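Local coordinates for DnaJ homolog subfamily C member 27-A (Xenopus laevis, PDB 6JMG), which binds GTP and magnesium as a Rab-family small GTPase coupled to a J domain, and is possibly involved in regulating the MEK/ERK pathway, at residues V19-M22 against G28-C31; N68-A73 against N83-D88; F77-R82 against L111-Q116; G91-Y96 against Q176-A181. All blocks are in the same frame, centred on the assembly; numbering follows the deposited sequence.

Interaction 1. Residues V19-M22 against G28-C31; sequences VISM and GKSC. With MG (magnesium ion), chain D; GTP (guanosine-5'-triphosphate), chain C.
Lys29 lies alongside the end of strand 15-22, with its aliphatic part against the strand and its ammonium group turned to the nucleotide. Its CD is 3.4 Å from Met22 C, while Ser21 OG stands 3.8 Å from the same Lys29 CD, a van der Waals contact with the flank of the chain. The CB of Ser21 points toward the helix start and that of Met22 away from it, which leaves mainly the Met22 backbone to meet the lysine. The Ser21 hydroxyl is engaged on another side: it is hydrogen-bonded to Met72 N and Asp71 OD1 of the adjacent strand.

The lysine bends about its CG-CD and CD-CE bonds (chi3 -72°, chi4 -53°), and this double turn curls NZ back to the phosphates. There Lys29 NZ bonds GTP O1B at 2.8 Å and GTP O2G also at 2.8 Å, bridging beta and gamma groups, with Gly23 O as a further acceptor. The positive end thus probably offsets charge on both phosphates. The CB of Ser30 points away from the strand; its OG binds magnesium at 2.0 Å and is also hydrogen-bonded to Asp71 OD2, a second-shell carboxylate that probably helps position this metal-binding oxygen. Thr48 completes the protein share of the metal site.

The backbone grips the same phosphates: Lys29 N reaches GTP O1B at 2.7 Å in a nearly straight bond (166°), and Ser30 N reaches GTP O2B at 2.9 Å. Strand, glycine-containing loop, helix start and lysine together form the P-loop (Walker A motif) of a small GTPase.

Interaction 2. Residues N68-A73 against N83-D88; sequences NIFDMA and NEFYKD
Phe85, in the loop between helix 79-82 and strand 91-97, meets Phe70 of strand 63-72. Its CB points toward the strand, and with chi1 at -57° CG sits beside the backbone N, opposite the carbonyl carbon. The side chains of Phe85 and Phe70 cross at about a right angle, although their ring planes are only 33° apart. Phe85 CG is 4.0 Å from Phe70 CD2; one atom further, Phe85 CD1 makes the closest approach, 3.4 Å to that same Phe70 CD2. Phe85 CE1 then lies 3.9 Å from Phe70 CE2. With centroids 5.4 Å apart, the two rings form an oblique aromatic pair. Near its rim, one Phe85 face carries Glu84 CB.

Strand 63-72 runs into the DxxG motif of small GTPases, which begins at Asp71; by alignment with Ras and Rab proteins the loop corresponds to the later part of switch II, so the contact probably packs that part against the strand leading into it. Beside the phenylalanines, Met72 bends at chi3 and forms a Met-aromatic contact: its SD is 4.5 Å from the centroid of the Tyr86 ring, obliquely placed, and Met72 CE is 3.6 Å from CE1 of Tyr86, whose hydroxyl is bonded to Glu113.

Interaction 3. Residues F77-R82 against L111-Q116; sequences FFYEVR and LAEMKQ
Switch II of the GTPase fold, here including the short helix 79-82, is tied to helix 107-117 by a salt bridge between Arg82 and Glu113, with Tyr79 beside it. The evidence for a directed grip is in the planes: guanidinium and carboxylate lie 22° apart, nearly coplanar, although the two side chains cross at about a right angle.

Arg82 uses its side edge. Its NE donates to Glu113 OE1 at 2.9 Å, and Arg82 NH2 reaches Glu113 OE1 at the same 2.9 Å, so that two nitrogens converge on one oxygen through its syn lone pair. A weak third bond runs from Arg82 NH2 to Glu113 OE2 at 3.2 Å. Because Tyr86 OH also donates to Glu113 OE1, this oxygen takes three donors, which probably favours the ionised carboxylate. The other end of the guanidinium is held too, NH1 being hydrogen-bonded to Ala73 O, just after strand 63-72; the group's rotation is thereby fixed from both sides.

Glu113 gets there as an extended chain, its CG trans to the backbone N (chi1 166°) and straight beyond. Tyr79 and Glu113 run past each other in opposite directions, and the ring plane stands 84° from that of the carboxylate. The carboxylate comes to the ring at its edge: Tyr79 CD1 is 3.4 Å from Glu113 CD, and Tyr79 CE1 is 3.7 Å from Glu113 CG. Toward the rim of one guanidinium face of Arg82 sits the CA of Tyr79, 3.6 Å above the plane.

Interaction 4. Residues G91-Y96 against Q176-A181; sequences GVILVY and QAFYSA
A chi1 of -174° swings the ring of Phe178 out from helix 171-187 to strand 91-97, with CG trans to the backbone N, and a chi1 of -62° sets Ile93 CG1 beside its own backbone N, where it can meet that ring. The two side chains cross at about a right angle. Ile93 CG1 is 3.8 Å from Phe178 CZ and 4.2 Å from the centroid of the Phe178 ring, an off-centre CH-pi contact. At the end of the isoleucine, Ile93 CD1 lies 4.1 Å from Phe178 CE2.

The far end of the ring rests on strand backbone. Gly91 has no side chain, and Phe178 CZ comes within 3.6 Å of Gly91 CA. Next along, Val92 N lies at the ring edge, in the plane, 3.6 Å from Phe178 CZ, while Phe178 CE1 is 3.4 Å from Val92 O.

Strand 91-97 lies inside the six-stranded mixed sheet of the G domain, between strands 15-22 and 128-134, and helix 171-187 packs against one face of that sheet. The short segments run nearly antiparallel, at 155°, with their axes 9.6 Å apart at the closest. The CB of Val92 points away from this helix, and its side chain meets Met114 of helix 107-117 on the other sheet face. Phe178 also touches Val19 and Ala130 on the two flanking strands, which puts its buried ring across three strands. On the helix itself, Ser180 OG donates to Gln176 O at 2.6 Å, while Ser180 N reaches that oxygen from the opposite face of its carbonyl plane.

How the interactions relate
From the N terminus, interaction 1 closes the five-residue phosphate loop between strand 15-22 and helix 29-38, and is complete before the others open. Interaction 2 then closes the connection of nine residues after strand 63-72, which contains segment 77-82, the first half of interaction 3. Interaction 3 finishes only at 111-116, so these two cross; it also crosses interaction 4, whose strand 91-96 falls between its segments and whose helix comes 79 residues later. In space, strand 15-22 is the common neighbour: it pairs with strand 63-72 on one side and with strand 91-97 on the other, joining interactions 1, 2 and 4 in one sheet.

Interaction 1. Residues V19-M22 against G28-C31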
# COMPACT_ATOMS: atom_id res chain seq x y z
N VAL A 19 -1.37 7.28 11.48
CA VAL A 19 -2.10 6.03 11.23
C VAL A 19 -3.54 6.39 10.89
O VAL A 19 -4.15 7.24 11.55
CB VAL A 19 -2.04 5.09 12.45
CG1 VAL A 19 -2.96 3.92 12.25
CG2 VAL A 19 -0.60 4.63 12.74
N ILE A 20 -4.08 5.79 9.84
CA ILE A 20 -5.49 5.97 9.54
C ILE A 20 -6.18 4.62 9.49
O ILE A 20 -5.55 3.57 9.34
CB ILE A 20 -5.70 6.73 8.22
CG1 ILE A 20 -5.23 5.88 7.06
CG2 ILE A 20 -4.95 8.07 8.25
CD1 ILE A 20 -5.64 6.50 5.73
N SER A 21 -7.51 4.66 9.58
CA SER A 21 -8.35 3.47 9.46
C SER A 21 -9.27 3.60 8.25
O SER A 21 -9.84 4.67 8.01
CB SER A 21 -9.21 3.31 10.71
OG SER A 21 -10.13 4.40 10.80
N MET A 22 -9.44 2.51 7.52
CA MET A 22 -10.32 2.52 6.37
C MET A 22 -11.16 1.25 6.38
O MET A 22 -10.72 0.19 6.86
CB MET A 22 -9.55 2.64 5.03
CG MET A 22 -8.64 3.85 4.88
SD MET A 22 -7.67 3.97 3.34
CE MET A 22 -8.49 2.77 2.34
N GLY A 28 -15.98 -2.08 12.56
CA GLY A 28 -15.21 -2.18 13.77
C GLY A 28 -13.92 -1.36 13.83
O GLY A 28 -13.04 -1.68 14.65
N LYS A 29 -13.78 -0.31 13.01
CA LYS A 29 -12.53 0.44 12.98
C LYS A 29 -12.29 1.14 14.31
O LYS A 29 -11.23 1.00 14.92
CB LYS A 29 -12.56 1.47 11.85
CG LYS A 29 -12.72 0.86 10.47
CD LYS A 29 -12.68 1.91 9.36
CE LYS A 29 -13.95 2.78 9.34
NZ LYS A 29 -15.20 2.00 9.28
N SER A 30 -13.29 1.88 14.78
CA SER A 30 -13.14 2.55 16.06
C SER A 30 -12.87 1.56 17.19
O SER A 30 -12.01 1.82 18.05
CB SER A 30 -14.34 3.42 16.33
OG SER A 30 -14.56 4.24 15.22
N CYS A 31 -13.56 0.40 17.19
CA CYS A 31 -13.45 -0.47 18.35
C CYS A 31 -12.15 -1.27 18.34
O CYS A 31 -11.61 -1.54 19.41
CB CYS A 31 -14.61 -1.48 18.45
SG CYS A 31 -16.29 -0.90 18.68
MG MG D . -15.79 4.37 13.67
PG GTP C . -18.00 3.68 11.47
O1G GTP C . -17.18 4.60 12.35
O2G GTP C . -17.41 3.55 10.08
O3G GTP C . -19.42 4.21 11.36
O3B GTP C . -18.02 2.16 12.02
PB GTP C . -16.76 1.44 12.70
O1B GTP C . -15.92 0.73 11.68
O2B GTP C . -15.87 2.36 13.51
O3A GTP C . -17.45 0.30 13.61
PA GTP C . -17.42 0.34 15.21
O1A GTP C . -16.02 0.23 15.77
O2A GTP C . -18.09 1.57 15.75
O5' GTP C . -18.31 -0.95 15.50
C5' GTP C . -19.59 -1.06 14.91
C4' GTP C . -20.42 -1.99 15.78
O4' GTP C . -19.84 -3.27 15.71
C3' GTP C . -20.42 -1.64 17.25
O3' GTP C . -21.69 -2.00 17.68
C2' GTP C . -19.44 -2.58 17.91
O2' GTP C . -19.82 -3.01 19.20
C1' GTP C . -19.51 -3.76 17.00
N9 GTP C . -18.23 -4.46 16.93
C8 GTP C . -17.01 -3.93 16.61
N7 GTP C . -16.09 -4.93 16.62
C5 GTP C . -16.72 -6.09 16.93
C6 GTP C . -16.27 -7.39 17.07
O6 GTP C . -15.08 -7.67 16.91
N1 GTP C . -17.16 -8.39 17.37
C2 GTP C . -18.49 -8.11 17.56
N2 GTP C . -19.32 -9.10 17.87
N3 GTP C . -18.95 -6.81 17.42
C4 GTP C . -18.07 -5.82 17.12
O HOH W 1 -14.19 4.61 12.31
O HOH W 2 -17.30 4.14 15.18

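Interaction 2. Residues N68-A73 against N83-D88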
# COMPACT_ATOMS: atom_id res chain seq x y z
N ASN A 68 -0.19 9.50 15.65
CA ASN A 68 -1.35 10.29 15.30
C ASN A 68 -2.35 9.41 14.57
O ASN A 68 -2.08 8.95 13.46
CB ASN A 68 -0.96 11.48 14.43
CG ASN A 68 -0.04 12.45 15.13
OD1 ASN A 68 -0.49 13.29 15.92
ND2 ASN A 68 1.25 12.33 14.87
N ILE A 69 -3.51 9.21 15.18
CA ILE A 69 -4.53 8.33 14.62
C ILE A 69 -5.66 9.19 14.07
O ILE A 69 -6.17 10.08 14.76
CB ILE A 69 -5.05 7.34 15.68
CG1 ILE A 69 -3.90 6.45 16.18
CG2 ILE A 69 -6.11 6.43 15.08
CD1 ILE A 69 -4.31 5.36 17.21
N PHE A 70 -6.00 8.96 12.80
CA PHE A 70 -7.15 9.56 12.13
C PHE A 70 -8.09 8.41 11.84
O PHE A 70 -8.01 7.77 10.79
CB PHE A 70 -6.74 10.31 10.84
CG PHE A 70 -5.82 11.46 11.09
CD1 PHE A 70 -4.51 11.24 11.49
CD2 PHE A 70 -6.27 12.77 10.93
CE1 PHE A 70 -3.65 12.31 11.74
CE2 PHE A 70 -5.42 13.83 11.15
CZ PHE A 70 -4.11 13.60 11.56
N ASP A 71 -8.99 8.15 12.78
CA ASP A 71 -9.97 7.09 12.65
C ASP A 71 -11.06 7.60 11.73
O ASP A 71 -11.75 8.57 12.07
CB ASP A 71 -10.49 6.73 14.04
CG ASP A 71 -11.66 5.75 14.00
OD1 ASP A 71 -11.84 5.04 13.00
OD2 ASP A 71 -12.40 5.70 15.00
N MET A 72 -11.19 7.00 10.53
CA MET A 72 -12.08 7.56 9.52
C MET A 72 -13.46 6.92 9.60
O MET A 72 -13.61 5.76 9.98
CB MET A 72 -11.54 7.36 8.09
CG MET A 72 -10.08 7.82 7.81
SD MET A 72 -9.61 7.93 6.04
CE MET A 72 -10.07 6.40 5.41
N ALA A 73 -14.46 7.69 9.18
CA ALA A 73 -15.83 7.21 9.10
C ALA A 73 -16.01 6.45 7.80
O ALA A 73 -15.54 6.87 6.75
CB ALA A 73 -16.79 8.39 9.18
N ASN A 83 -11.16 12.78 2.43
CA ASN A 83 -10.13 12.95 1.40
C ASN A 83 -8.92 13.73 1.89
O ASN A 83 -7.80 13.47 1.44
CB ASN A 83 -10.72 13.66 0.19
CG ASN A 83 -11.60 12.77 -0.64
OD1 ASN A 83 -11.56 11.55 -0.50
ND2 ASN A 83 -12.41 13.37 -1.50
N GLU A 84 -9.10 14.67 2.83
CA GLU A 84 -7.96 15.45 3.29
C GLU A 84 -6.94 14.63 4.06
O GLU A 84 -5.80 15.10 4.23
CB GLU A 84 -8.43 16.60 4.19
CG GLU A 84 -8.54 17.95 3.47
CD GLU A 84 -7.20 18.57 3.10
OE1 GLU A 84 -7.05 18.92 1.92
OE2 GLU A 84 -6.30 18.73 3.96
N PHE A 85 -7.28 13.43 4.55
CA PHE A 85 -6.40 12.83 5.54
C PHE A 85 -5.62 11.62 5.03
O PHE A 85 -4.94 10.97 5.82
CB PHE A 85 -7.19 12.48 6.79
CG PHE A 85 -7.89 13.66 7.38
CD1 PHE A 85 -7.19 14.58 8.16
CD2 PHE A 85 -9.24 13.87 7.13
CE1 PHE A 85 -7.84 15.66 8.70
CE2 PHE A 85 -9.89 14.96 7.67
CZ PHE A 85 -9.20 15.86 8.43
N TYR A 86 -5.61 11.37 3.72
CA TYR A 86 -4.82 10.25 3.23
C TYR A 86 -3.34 10.60 3.08
O TYR A 86 -2.48 9.71 3.17
CB TYR A 86 -5.37 9.76 1.88
CG TYR A 86 -6.70 9.04 1.90
CD1 TYR A 86 -6.87 7.82 2.55
CD2 TYR A 86 -7.79 9.56 1.21
CE1 TYR A 86 -8.09 7.15 2.55
CE2 TYR A 86 -9.02 8.90 1.20
CZ TYR A 86 -9.17 7.70 1.86
OH TYR A 86 -10.39 7.06 1.84
N LYS A 87 -3.01 11.86 2.85
CA LYS A 87 -1.62 12.21 2.56
C LYS A 87 -0.71 12.00 3.78
O LYS A 87 -1.12 12.15 4.93
CB LYS A 87 -1.50 13.65 2.06
CG LYS A 87 -2.54 14.62 2.60
CD LYS A 87 -2.38 16.02 1.98
CE LYS A 87 -3.24 17.06 2.69
NZ LYS A 87 -4.53 17.26 1.97
N ASP A 88 0.55 11.70 3.49
CA ASP A 88 1.60 11.55 4.50
C ASP A 88 1.22 10.50 5.54
O ASP A 88 1.36 10.70 6.75
CB ASP A 88 1.91 12.90 5.15
CG ASP A 88 2.95 12.80 6.25
OD1 ASP A 88 4.06 12.27 5.98
OD2 ASP A 88 2.65 13.23 7.38

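Interaction 3. Residues F77-R82 against L111-Q116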
# COMPACT_ATOMS: atom_id res chain seq x y z
N PHE A 77 -21.14 8.86 2.70
CA PHE A 77 -21.49 10.27 2.86
C PHE A 77 -20.28 11.10 3.25
O PHE A 77 -20.20 12.29 2.92
CB PHE A 77 -22.61 10.40 3.91
CG PHE A 77 -22.94 11.83 4.27
CD1 PHE A 77 -22.21 12.52 5.23
CD2 PHE A 77 -24.01 12.48 3.67
CE1 PHE A 77 -22.52 13.83 5.57
CE2 PHE A 77 -24.33 13.78 4.01
CZ PHE A 77 -23.57 14.46 4.95
N PHE A 78 -19.32 10.51 3.96
CA PHE A 78 -18.15 11.22 4.46
C PHE A 78 -16.96 11.13 3.53
O PHE A 78 -15.83 11.43 3.95
CB PHE A 78 -17.79 10.69 5.85
CG PHE A 78 -18.80 11.05 6.90
CD1 PHE A 78 -19.02 12.37 7.25
CD2 PHE A 78 -19.54 10.06 7.53
CE1 PHE A 78 -19.95 12.70 8.21
CE2 PHE A 78 -20.48 10.38 8.49
CZ PHE A 78 -20.68 11.70 8.83
N TYR A 79 -17.19 10.78 2.26
CA TYR A 79 -16.12 10.75 1.27
C TYR A 79 -15.32 12.05 1.27
O TYR A 79 -14.09 12.04 1.38
CB TYR A 79 -16.72 10.47 -0.10
CG TYR A 79 -15.76 10.59 -1.24
CD1 TYR A 79 -14.69 9.71 -1.36
CD2 TYR A 79 -15.92 11.57 -2.21
CE1 TYR A 79 -13.80 9.80 -2.41
CE2 TYR A 79 -15.04 11.67 -3.26
CZ TYR A 79 -13.98 10.79 -3.36
OH TYR A 79 -13.10 10.90 -4.41
N GLU A 80 -16.02 13.18 1.16
CA GLU A 80 -15.34 14.47 1.03
C GLU A 80 -14.63 14.87 2.31
O GLU A 80 -13.62 15.58 2.27
CB GLU A 80 -16.34 15.54 0.62
CG GLU A 80 -16.80 15.43 -0.83
CD GLU A 80 -18.07 14.61 -0.99
OE1 GLU A 80 -18.43 13.85 -0.06
OE2 GLU A 80 -18.72 14.72 -2.06
N VAL A 81 -15.15 14.43 3.46
CA VAL A 81 -14.48 14.72 4.73
C VAL A 81 -13.18 13.93 4.84
O VAL A 81 -12.16 14.45 5.34
CB VAL A 81 -15.42 14.44 5.92
CG1 VAL A 81 -14.63 14.43 7.21
CG2 VAL A 81 -16.55 15.47 5.97
N ARG A 82 -13.18 12.67 4.37
CA ARG A 82 -12.00 11.81 4.53
C ARG A 82 -10.86 12.20 3.60
O ARG A 82 -9.69 12.02 3.97
CB ARG A 82 -12.33 10.35 4.21
CG ARG A 82 -13.38 9.69 5.01
CD ARG A 82 -13.43 8.21 4.62
NE ARG A 82 -13.86 7.94 3.25
CZ ARG A 82 -15.06 7.46 2.90
NH1 ARG A 82 -15.98 7.18 3.82
NH2 ARG A 82 -15.35 7.24 1.62
N LEU A 111 -8.94 0.99 -1.56
CA LEU A 111 -7.60 1.24 -2.09
C LEU A 111 -7.65 2.25 -3.23
O LEU A 111 -6.81 3.16 -3.30
CB LEU A 111 -6.98 -0.07 -2.58
CG LEU A 111 -6.62 -1.07 -1.49
CD1 LEU A 111 -5.84 -2.23 -2.05
CD2 LEU A 111 -5.81 -0.38 -0.42
N ALA A 112 -8.65 2.14 -4.10
CA ALA A 112 -8.78 3.09 -5.20
C ALA A 112 -8.99 4.50 -4.68
O ALA A 112 -8.40 5.46 -5.20
CB ALA A 112 -9.95 2.68 -6.10
N GLU A 113 -9.82 4.65 -3.65
CA GLU A 113 -10.12 5.98 -3.14
C GLU A 113 -8.89 6.61 -2.51
O GLU A 113 -8.58 7.78 -2.76
CB GLU A 113 -11.26 5.90 -2.14
CG GLU A 113 -11.42 7.12 -1.33
CD GLU A 113 -12.67 7.07 -0.52
OE1 GLU A 113 -12.66 7.64 0.59
OE2 GLU A 113 -13.64 6.44 -0.99
N MET A 114 -8.14 5.83 -1.74
CA MET A 114 -6.88 6.32 -1.21
C MET A 114 -5.90 6.63 -2.34
O MET A 114 -5.30 7.71 -2.36
CB MET A 114 -6.26 5.29 -0.26
CG MET A 114 -5.02 5.81 0.48
SD MET A 114 -4.15 4.58 1.47
CE MET A 114 -3.23 5.68 2.53
N LYS A 115 -5.76 5.71 -3.30
CA LYS A 115 -4.77 5.90 -4.36
C LYS A 115 -5.01 7.17 -5.16
O LYS A 115 -4.03 7.80 -5.60
CB LYS A 115 -4.75 4.71 -5.30
CG LYS A 115 -3.61 3.74 -5.08
CD LYS A 115 -3.77 2.47 -5.92
CE LYS A 115 -2.87 1.33 -5.43
NZ LYS A 115 -3.32 -0.00 -5.93
N GLN A 116 -6.26 7.60 -5.36
CA GLN A 116 -6.38 8.86 -6.09
C GLN A 116 -6.12 10.09 -5.23
O GLN A 116 -5.75 11.13 -5.78
CB GLN A 116 -7.69 9.04 -6.83
CG GLN A 116 -7.19 9.76 -8.11
CD GLN A 116 -8.21 10.15 -9.14
OE1 GLN A 116 -8.05 11.18 -9.82
NE2 GLN A 116 -9.25 9.34 -9.30

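Interaction 4. Residues G91-Y96 against Q176-A181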
# COMPACT_ATOMS: atom_id res chain seq x y z
N GLY A 91 0.93 4.22 8.26
CA GLY A 91 0.26 2.96 8.48
C GLY A 91 -1.24 3.10 8.24
O GLY A 91 -1.82 4.15 8.50
N VAL A 92 -1.83 2.01 7.75
CA VAL A 92 -3.27 1.93 7.48
C VAL A 92 -3.84 0.69 8.16
O VAL A 92 -3.32 -0.42 7.98
CB VAL A 92 -3.56 1.86 5.98
CG1 VAL A 92 -5.03 1.47 5.76
CG2 VAL A 92 -3.21 3.17 5.30
N ILE A 93 -4.93 0.87 8.90
CA ILE A 93 -5.69 -0.23 9.47
C ILE A 93 -6.91 -0.42 8.57
O ILE A 93 -7.85 0.39 8.59
CB ILE A 93 -6.06 0.04 10.93
CG1 ILE A 93 -4.78 0.17 11.75
CG2 ILE A 93 -6.82 -1.11 11.52
CD1 ILE A 93 -4.99 0.66 13.16
N LEU A 94 -6.87 -1.46 7.75
CA LEU A 94 -7.91 -1.73 6.76
C LEU A 94 -8.77 -2.89 7.25
O LEU A 94 -8.27 -4.02 7.38
CB LEU A 94 -7.29 -2.04 5.40
CG LEU A 94 -8.27 -2.04 4.21
CD1 LEU A 94 -8.79 -0.65 3.97
CD2 LEU A 94 -7.60 -2.54 2.96
N VAL A 95 -10.05 -2.63 7.50
CA VAL A 95 -10.88 -3.55 8.28
C VAL A 95 -12.09 -3.95 7.47
O VAL A 95 -12.67 -3.14 6.74
CB VAL A 95 -11.32 -2.92 9.62
CG1 VAL A 95 -11.93 -4.01 10.54
CG2 VAL A 95 -10.16 -2.19 10.34
N TYR A 96 -12.48 -5.23 7.59
CA TYR A 96 -13.78 -5.72 7.15
C TYR A 96 -14.34 -6.69 8.18
O TYR A 96 -13.68 -7.07 9.16
CB TYR A 96 -13.72 -6.40 5.79
CG TYR A 96 -12.89 -7.64 5.73
CD1 TYR A 96 -11.50 -7.58 5.66
CD2 TYR A 96 -13.49 -8.89 5.67
CE1 TYR A 96 -10.73 -8.74 5.57
CE2 TYR A 96 -12.74 -10.05 5.58
CZ TYR A 96 -11.37 -9.98 5.53
OH TYR A 96 -10.63 -11.16 5.44
N GLN A 176 1.19 -5.25 17.26
CA GLN A 176 2.62 -5.43 17.41
C GLN A 176 3.28 -5.63 16.06
O GLN A 176 4.34 -5.05 15.79
CB GLN A 176 2.91 -6.62 18.34
CG GLN A 176 4.39 -6.86 18.63
CD GLN A 176 4.94 -5.95 19.72
OE1 GLN A 176 5.96 -5.29 19.54
NE2 GLN A 176 4.27 -5.91 20.87
N ALA A 177 2.65 -6.38 15.17
CA ALA A 177 3.21 -6.55 13.84
C ALA A 177 3.13 -5.24 13.06
O ALA A 177 4.06 -4.90 12.31
CB ALA A 177 2.48 -7.66 13.10
N PHE A 178 2.03 -4.51 13.23
CA PHE A 178 1.80 -3.24 12.54
C PHE A 178 2.91 -2.24 12.85
O PHE A 178 3.53 -1.67 11.94
CB PHE A 178 0.45 -2.71 12.99
CG PHE A 178 -0.03 -1.46 12.28
CD1 PHE A 178 -0.25 -1.43 10.92
CD2 PHE A 178 -0.40 -0.35 13.03
CE1 PHE A 178 -0.78 -0.30 10.31
CE2 PHE A 178 -0.91 0.79 12.43
CZ PHE A 178 -1.11 0.81 11.07
N TYR A 179 3.16 -2.00 14.14
CA TYR A 179 4.12 -0.97 14.52
C TYR A 179 5.55 -1.42 14.26
O TYR A 179 6.42 -0.58 14.02
CB TYR A 179 3.92 -0.57 15.99
CG TYR A 179 2.68 0.25 16.23
CD1 TYR A 179 2.40 1.36 15.46
CD2 TYR A 179 1.75 -0.11 17.23
CE1 TYR A 179 1.26 2.13 15.68
CE2 TYR A 179 0.60 0.65 17.46
CZ TYR A 179 0.37 1.77 16.68
OH TYR A 179 -0.76 2.55 16.88
N SER A 180 5.81 -2.73 14.30
CA SER A 180 7.16 -3.15 13.96
C SER A 180 7.45 -2.96 12.48
O SER A 180 8.52 -2.48 12.12
CB SER A 180 7.38 -4.60 14.37
OG SER A 180 6.90 -4.84 15.68
N ALA A 181 6.49 -3.27 11.62
CA ALA A 181 6.70 -2.97 10.21
C ALA A 181 6.87 -1.47 9.99
O ALA A 181 7.67 -1.04 9.15
CB ALA A 181 5.54 -3.54 9.37